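Local coordinates for protein putative phosphatase (Clostridium difficile, PDB 3SD7) that probably hydrolyses phosphate esters as a phosphatase of the haloacid dehalogenase-like superfamily, though its natural substrate is not established, at residues N28-L40 with K127-A140. Residues are numbered along the deposited sequence; the frame is centred on the assembly and turned at random.
Sequences NYEIVLFDLDGTL and KILLVATSKPTVFA. With NA (sodium ion), chain B.
Val32 and Phe34 each bond through N and O to the neighbouring strand, Val32 to Ile128 and Leu130 and Phe34 to Leu130 and Ala132, zipping 31-34 and 128-133 together as parallel neighbours in the central sheet of a Rossmann-like HAD core. On one face of the pair, Leu130 sends CD1 between Ile31 and Leu33, 3.7 Å from Ile31 CG2, and helix 168-179 packs over Leu33 and Leu130. On the other, Leu129 CD2 rests 3.9 Å from Val32 CB and reaches the Phe34 edge at CE2, while the carbonyl oxygen of Leu130 lies in the plane of that ring. Beyond the strands, Leu36, its CG swung anti to the backbone N (chi1 -177°), sets CD2 against both the Lys135 chain and Ala140; Leu36 CD2 and Lys135 CD, 3.3 Å apart, are a close fit for two carbons.

The N-terminal end faces solvent. Ile128 N to Glu30 O is the last rung of the ladder, and Lys127 runs back along 28-30, where Asn28 and Glu30 are exposed, bending at its last torsion (chi4 -56°) to bring NZ to a 2.9 Å hydrogen bond with Tyr29 O.

Where the strands end, packing gives way to water and charge. Lys135 NZ meets the syn lone pair of Asp37 OD2 at 2.8 Å, with a weaker bond to OD1, and Asp37 O binds the sodium ion, whose shell includes Asp192 and three waters. Asp35 OD1 accepts Leu36 N on its anti lone pair (2.7 Å); a water that accepts from Ser134 N also donates to OD1, and OD2 pairs with Lys168. Thr133 OG1 closes an ST turn by accepting from Lys135 N. Asp35, Asp37 and Thr39 fit the HAD DxDx(T/V) pattern, in which the first aspartate is the usual nucleophile. Lysines, cation and carboxylates thus gather at the C-terminal ends of the strands, a setting consistent with binding a phosphoryl group.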
loop_
_atom_site.group_PDB
_atom_site.type_symbol
_atom_site.label_atom_id
_atom_site.label_comp_id
_atom_site.label_asym_id
_atom_site.label_seq_id
_atom_site.Cartn_x
_atom_site.Cartn_y
_atom_site.Cartn_z
ATOM N N ASN A 28 -13.572 4.441 20.301
ATOM C CA ASN A 28 -12.225 4.976 20.519
ATOM C C ASN A 28 -11.168 3.940 20.110
ATOM O O ASN A 28 -10.875 3.016 20.861
ATOM C CB ASN A 28 -12.046 5.356 21.996
ATOM C CG ASN A 28 -10.630 5.866 22.320
ATOM O OD1 ASN A 28 -9.914 6.374 21.453
ATOM N ND2 ASN A 28 -10.240 5.745 23.583
ATOM N N TYR A 29 -10.569 4.110 18.940
ATOM C CA TYR A 29 -9.562 3.162 18.467
ATOM C C TYR A 29 -8.174 3.477 19.024
ATOM O O TYR A 29 -7.700 4.598 18.926
ATOM C CB TYR A 29 -9.515 3.163 16.957
ATOM C CG TYR A 29 -10.835 2.823 16.327
ATOM C CD1 TYR A 29 -11.260 1.511 16.235
ATOM C CD2 TYR A 29 -11.660 3.816 15.818
ATOM C CE1 TYR A 29 -12.473 1.191 15.658
ATOM C CE2 TYR A 29 -12.879 3.506 15.232
ATOM C CZ TYR A 29 -13.280 2.199 15.158
ATOM O OH TYR A 29 -14.478 1.880 14.592
ATOM N N GLU A 30 -7.503 2.470 19.549
ATOM C CA GLU A 30 -6.185 2.658 20.159
ATOM C C GLU A 30 -5.022 2.164 19.286
ATOM O O GLU A 30 -3.878 2.561 19.499
ATOM C CB GLU A 30 -6.151 1.953 21.498
ATOM C CG GLU A 30 -7.193 2.479 22.459
ATOM C CD GLU A 30 -7.283 1.678 23.750
ATOM O OE1 GLU A 30 -6.387 0.841 24.017
ATOM O OE2 GLU A 30 -8.263 1.894 24.498
ATOM N N ILE A 31 -5.326 1.254 18.363
ATOM C CA ILE A 31 -4.341 0.675 17.451
ATOM C C ILE A 31 -4.860 0.917 16.030
ATOM O O ILE A 31 -5.966 0.473 15.694
ATOM C CB ILE A 31 -4.124 -0.860 17.720
ATOM C CG1 ILE A 31 -3.627 -1.092 19.167
ATOM C CG2 ILE A 31 -3.185 -1.465 16.651
ATOM C CD1 ILE A 31 -3.355 -2.573 19.518
ATOM N N VAL A 32 -4.072 1.583 15.183
ATOM C CA VAL A 32 -4.493 1.913 13.824
ATOM C C VAL A 32 -3.470 1.347 12.860
ATOM O O VAL A 32 -2.266 1.649 12.960
ATOM C CB VAL A 32 -4.584 3.411 13.596
ATOM C CG1 VAL A 32 -5.168 3.724 12.197
ATOM C CG2 VAL A 32 -5.419 4.098 14.719
ATOM N N LEU A 33 -3.940 0.483 11.979
ATOM C CA LEU A 33 -3.101 -0.114 10.967
ATOM C C LEU A 33 -3.335 0.602 9.647
ATOM O O LEU A 33 -4.469 0.958 9.317
ATOM C CB LEU A 33 -3.416 -1.585 10.768
ATOM C CG LEU A 33 -3.049 -2.555 11.862
ATOM C CD1 LEU A 33 -3.915 -2.385 13.084
ATOM C CD2 LEU A 33 -3.130 -3.995 11.316
ATOM N N PHE A 34 -2.259 0.795 8.899
ATOM C CA PHE A 34 -2.312 1.398 7.596
ATOM C C PHE A 34 -1.659 0.534 6.516
ATOM O O PHE A 34 -0.606 -0.031 6.739
ATOM C CB PHE A 34 -1.554 2.739 7.558
ATOM C CG PHE A 34 -2.157 3.825 8.373
ATOM C CD1 PHE A 34 -2.974 4.785 7.763
ATOM C CD2 PHE A 34 -1.855 3.959 9.728
ATOM C CE1 PHE A 34 -3.509 5.808 8.496
ATOM C CE2 PHE A 34 -2.413 5.022 10.464
ATOM C CZ PHE A 34 -3.226 5.921 9.844
ATOM N N ASP A 35 -2.292 0.442 5.352
ATOM C CA ASP A 35 -1.621 -0.095 4.178
ATOM C C ASP A 35 -0.668 1.045 3.706
ATOM O O ASP A 35 -0.720 2.175 4.220
ATOM C CB ASP A 35 -2.617 -0.522 3.116
ATOM C CG ASP A 35 -2.057 -1.646 2.210
ATOM O OD1 ASP A 35 -0.866 -1.613 1.886
ATOM O OD2 ASP A 35 -2.817 -2.591 1.851
ATOM N N LEU A 36 0.193 0.767 2.755
ATOM C CA LEU A 36 1.196 1.746 2.302
ATOM C C LEU A 36 0.791 2.436 1.005
ATOM O O LEU A 36 0.281 3.569 1.027
ATOM C CB LEU A 36 2.559 1.060 2.161
ATOM C CG LEU A 36 3.696 2.016 1.770
ATOM C CD1 LEU A 36 4.152 2.867 2.964
ATOM C CD2 LEU A 36 4.842 1.211 1.237
ATOM N N ASP A 37 0.986 1.726 -0.113
ATOM C CA ASP A 37 0.671 2.273 -1.438
ATOM C C ASP A 37 -0.799 2.647 -1.521
ATOM O O ASP A 37 -1.714 1.858 -1.157
ATOM C CB ASP A 37 0.996 1.288 -2.571
ATOM C CG ASP A 37 2.480 1.084 -2.817
ATOM O OD1 ASP A 37 3.373 1.806 -2.282
ATOM O OD2 ASP A 37 2.760 0.159 -3.626
ATOM N N GLY A 38 -1.069 3.853 -1.996
ATOM C CA GLY A 38 -2.421 4.343 -2.136
ATOM C C GLY A 38 -3.118 4.761 -0.874
ATOM O O GLY A 38 -4.249 5.165 -0.904
ATOM N N THR A 39 -2.412 4.675 0.266
ATOM C CA THR A 39 -2.979 4.971 1.574
ATOM C C THR A 39 -2.089 6.017 2.257
ATOM O O THR A 39 -2.566 7.073 2.638
ATOM C CB THR A 39 -3.089 3.720 2.404
ATOM O OG1 THR A 39 -3.945 2.782 1.726
ATOM C CG2 THR A 39 -3.710 4.014 3.770
ATOM N N LEU A 40 -0.822 5.693 2.421
ATOM C CA LEU A 40 0.154 6.654 2.939
ATOM C C LEU A 40 0.911 7.363 1.874
ATOM O O LEU A 40 1.138 8.586 1.980
ATOM C CB LEU A 40 1.167 5.957 3.856
ATOM C CG LEU A 40 0.598 5.277 5.100
ATOM C CD1 LEU A 40 1.704 4.456 5.824
ATOM C CD2 LEU A 40 0.001 6.305 6.054
ATOM N N LYS A 127 -1.842 6.983 20.127
ATOM C CA LYS A 127 -2.274 5.805 19.371
ATOM C C LYS A 127 -1.074 5.024 18.888
ATOM O O LYS A 127 -0.018 5.592 18.617
ATOM C CB LYS A 127 -3.154 6.205 18.199
ATOM C CG LYS A 127 -4.430 6.833 18.686
ATOM C CD LYS A 127 -5.419 7.088 17.643
ATOM C CE LYS A 127 -6.569 7.939 18.213
ATOM N NZ LYS A 127 -7.297 7.416 19.423
ATOM N N ILE A 128 -1.230 3.698 18.833
ATOM C CA ILE A 128 -0.215 2.824 18.287
ATOM C C ILE A 128 -0.535 2.702 16.793
ATOM O O ILE A 128 -1.666 2.333 16.410
ATOM C CB ILE A 128 -0.279 1.441 18.942
ATOM C CG1 ILE A 128 0.129 1.563 20.407
ATOM C CG2 ILE A 128 0.684 0.488 18.212
ATOM C CD1 ILE A 128 -0.153 0.316 21.221
ATOM N N LEU A 129 0.454 3.046 15.973
ATOM C CA LEU A 129 0.306 3.054 14.524
ATOM C C LEU A 129 1.177 1.936 13.951
ATOM O O LEU A 129 2.358 1.759 14.332
ATOM C CB LEU A 129 0.733 4.396 13.962
ATOM C CG LEU A 129 0.099 5.628 14.618
ATOM C CD1 LEU A 129 0.568 6.912 13.907
ATOM C CD2 LEU A 129 -1.426 5.528 14.604
ATOM N N LEU A 130 0.584 1.173 13.053
ATOM C CA LEU A 130 1.270 0.055 12.426
ATOM C C LEU A 130 1.089 0.104 10.922
ATOM O O LEU A 130 0.089 0.622 10.426
ATOM C CB LEU A 130 0.655 -1.247 12.933
ATOM C CG LEU A 130 0.541 -1.485 14.451
ATOM C CD1 LEU A 130 -0.274 -2.774 14.765
ATOM C CD2 LEU A 130 1.909 -1.518 15.095
ATOM N N VAL A 131 2.027 -0.484 10.184
ATOM C CA VAL A 131 1.868 -0.671 8.745
ATOM C C VAL A 131 1.715 -2.154 8.465
ATOM O O VAL A 131 2.496 -2.956 8.986
ATOM C CB VAL A 131 3.044 -0.092 7.924
ATOM C CG1 VAL A 131 2.963 -0.506 6.446
ATOM C CG2 VAL A 131 3.064 1.435 8.041
ATOM N N ALA A 132 0.674 -2.502 7.709
ATOM C CA ALA A 132 0.425 -3.866 7.263
ATOM C C ALA A 132 0.177 -3.770 5.762
ATOM O O ALA A 132 -0.839 -3.243 5.320
ATOM C CB ALA A 132 -0.785 -4.490 8.010
ATOM N N THR A 133 1.118 -4.283 4.985
ATOM C CA THR A 133 1.104 -4.131 3.542
ATOM C C THR A 133 1.577 -5.392 2.829
ATOM O O THR A 133 2.255 -6.242 3.428
ATOM C CB THR A 133 2.003 -2.937 3.159
ATOM O OG1 THR A 133 1.982 -2.708 1.744
ATOM C CG2 THR A 133 3.471 -3.142 3.622
ATOM N N SER A 134 1.175 -5.507 1.563
ATOM C CA SER A 134 1.625 -6.580 0.697
ATOM C C SER A 134 2.955 -6.183 0.036
ATOM O O SER A 134 3.635 -7.040 -0.521
ATOM C CB SER A 134 0.561 -6.918 -0.373
ATOM O OG SER A 134 -0.624 -7.451 0.208
ATOM N N LYS A 135 3.310 -4.906 0.092
ATOM C CA LYS A 135 4.580 -4.422 -0.464
ATOM C C LYS A 135 5.707 -5.057 0.342
ATOM O O LYS A 135 5.513 -5.324 1.534
ATOM C CB LYS A 135 4.655 -2.906 -0.345
ATOM C CG LYS A 135 5.673 -2.275 -1.315
ATOM C CD LYS A 135 5.597 -0.773 -1.282
ATOM C CE LYS A 135 6.333 -0.105 -2.440
ATOM N NZ LYS A 135 5.568 0.062 -3.721
ATOM N N PRO A 136 6.869 -5.351 -0.287
ATOM C CA PRO A 136 7.963 -5.916 0.519
ATOM C C PRO A 136 8.338 -5.008 1.690
ATOM O O PRO A 136 8.399 -3.804 1.554
ATOM C CB PRO A 136 9.113 -6.026 -0.473
ATOM C CG PRO A 136 8.421 -6.242 -1.779
ATOM C CD PRO A 136 7.198 -5.382 -1.724
ATOM N N THR A 137 8.559 -5.605 2.848
ATOM C CA THR A 137 8.909 -4.842 4.048
ATOM C C THR A 137 10.046 -3.877 3.814
ATOM O O THR A 137 9.949 -2.730 4.240
ATOM C CB THR A 137 9.308 -5.780 5.165
ATOM O OG1 THR A 137 8.253 -6.724 5.341
ATOM C CG2 THR A 137 9.576 -5.010 6.485
ATOM N N VAL A 138 11.115 -4.330 3.147
ATOM C CA VAL A 138 12.286 -3.463 2.905
ATOM C C VAL A 138 11.884 -2.196 2.150
ATOM O O VAL A 138 12.363 -1.108 2.462
ATOM C CB VAL A 138 13.429 -4.171 2.158
ATOM C CG1 VAL A 138 12.996 -4.586 0.754
ATOM C CG2 VAL A 138 14.647 -3.255 2.090
ATOM N N PHE A 139 11.009 -2.335 1.160
ATOM C CA PHE A 139 10.544 -1.168 0.430
ATOM C C PHE A 139 9.684 -0.244 1.307
ATOM O O PHE A 139 9.851 0.971 1.268
ATOM C CB PHE A 139 9.783 -1.563 -0.858
ATOM C CG PHE A 139 10.606 -2.331 -1.853
ATOM C CD1 PHE A 139 11.990 -2.177 -1.929
ATOM C CD2 PHE A 139 9.983 -3.127 -2.786
ATOM C CE1 PHE A 139 12.740 -2.877 -2.883
ATOM C CE2 PHE A 139 10.726 -3.813 -3.747
ATOM C CZ PHE A 139 12.098 -3.690 -3.779
ATOM N N ALA A 140 8.751 -0.811 2.081
ATOM C CA ALA A 140 7.883 -0.040 2.973
ATOM C C ALA A 140 8.724 0.767 3.978
ATOM O O ALA A 140 8.520 1.961 4.182
ATOM C CB ALA A 140 6.856 -0.961 3.714
HETATM NA NA NA B . -2.933 0.023 -1.303
HETATM O O HOH W 1 -0.627 -3.838 0.032
HETATM O O HOH W 2 -4.222 -1.546 -0.510
HETATM O O HOH W 3 -1.124 -1.237 -1.139
HETATM O O HOH W 4 1.248 -1.209 -0.303
HETATM O O HOH W 5 -3.106 0.628 -3.651
#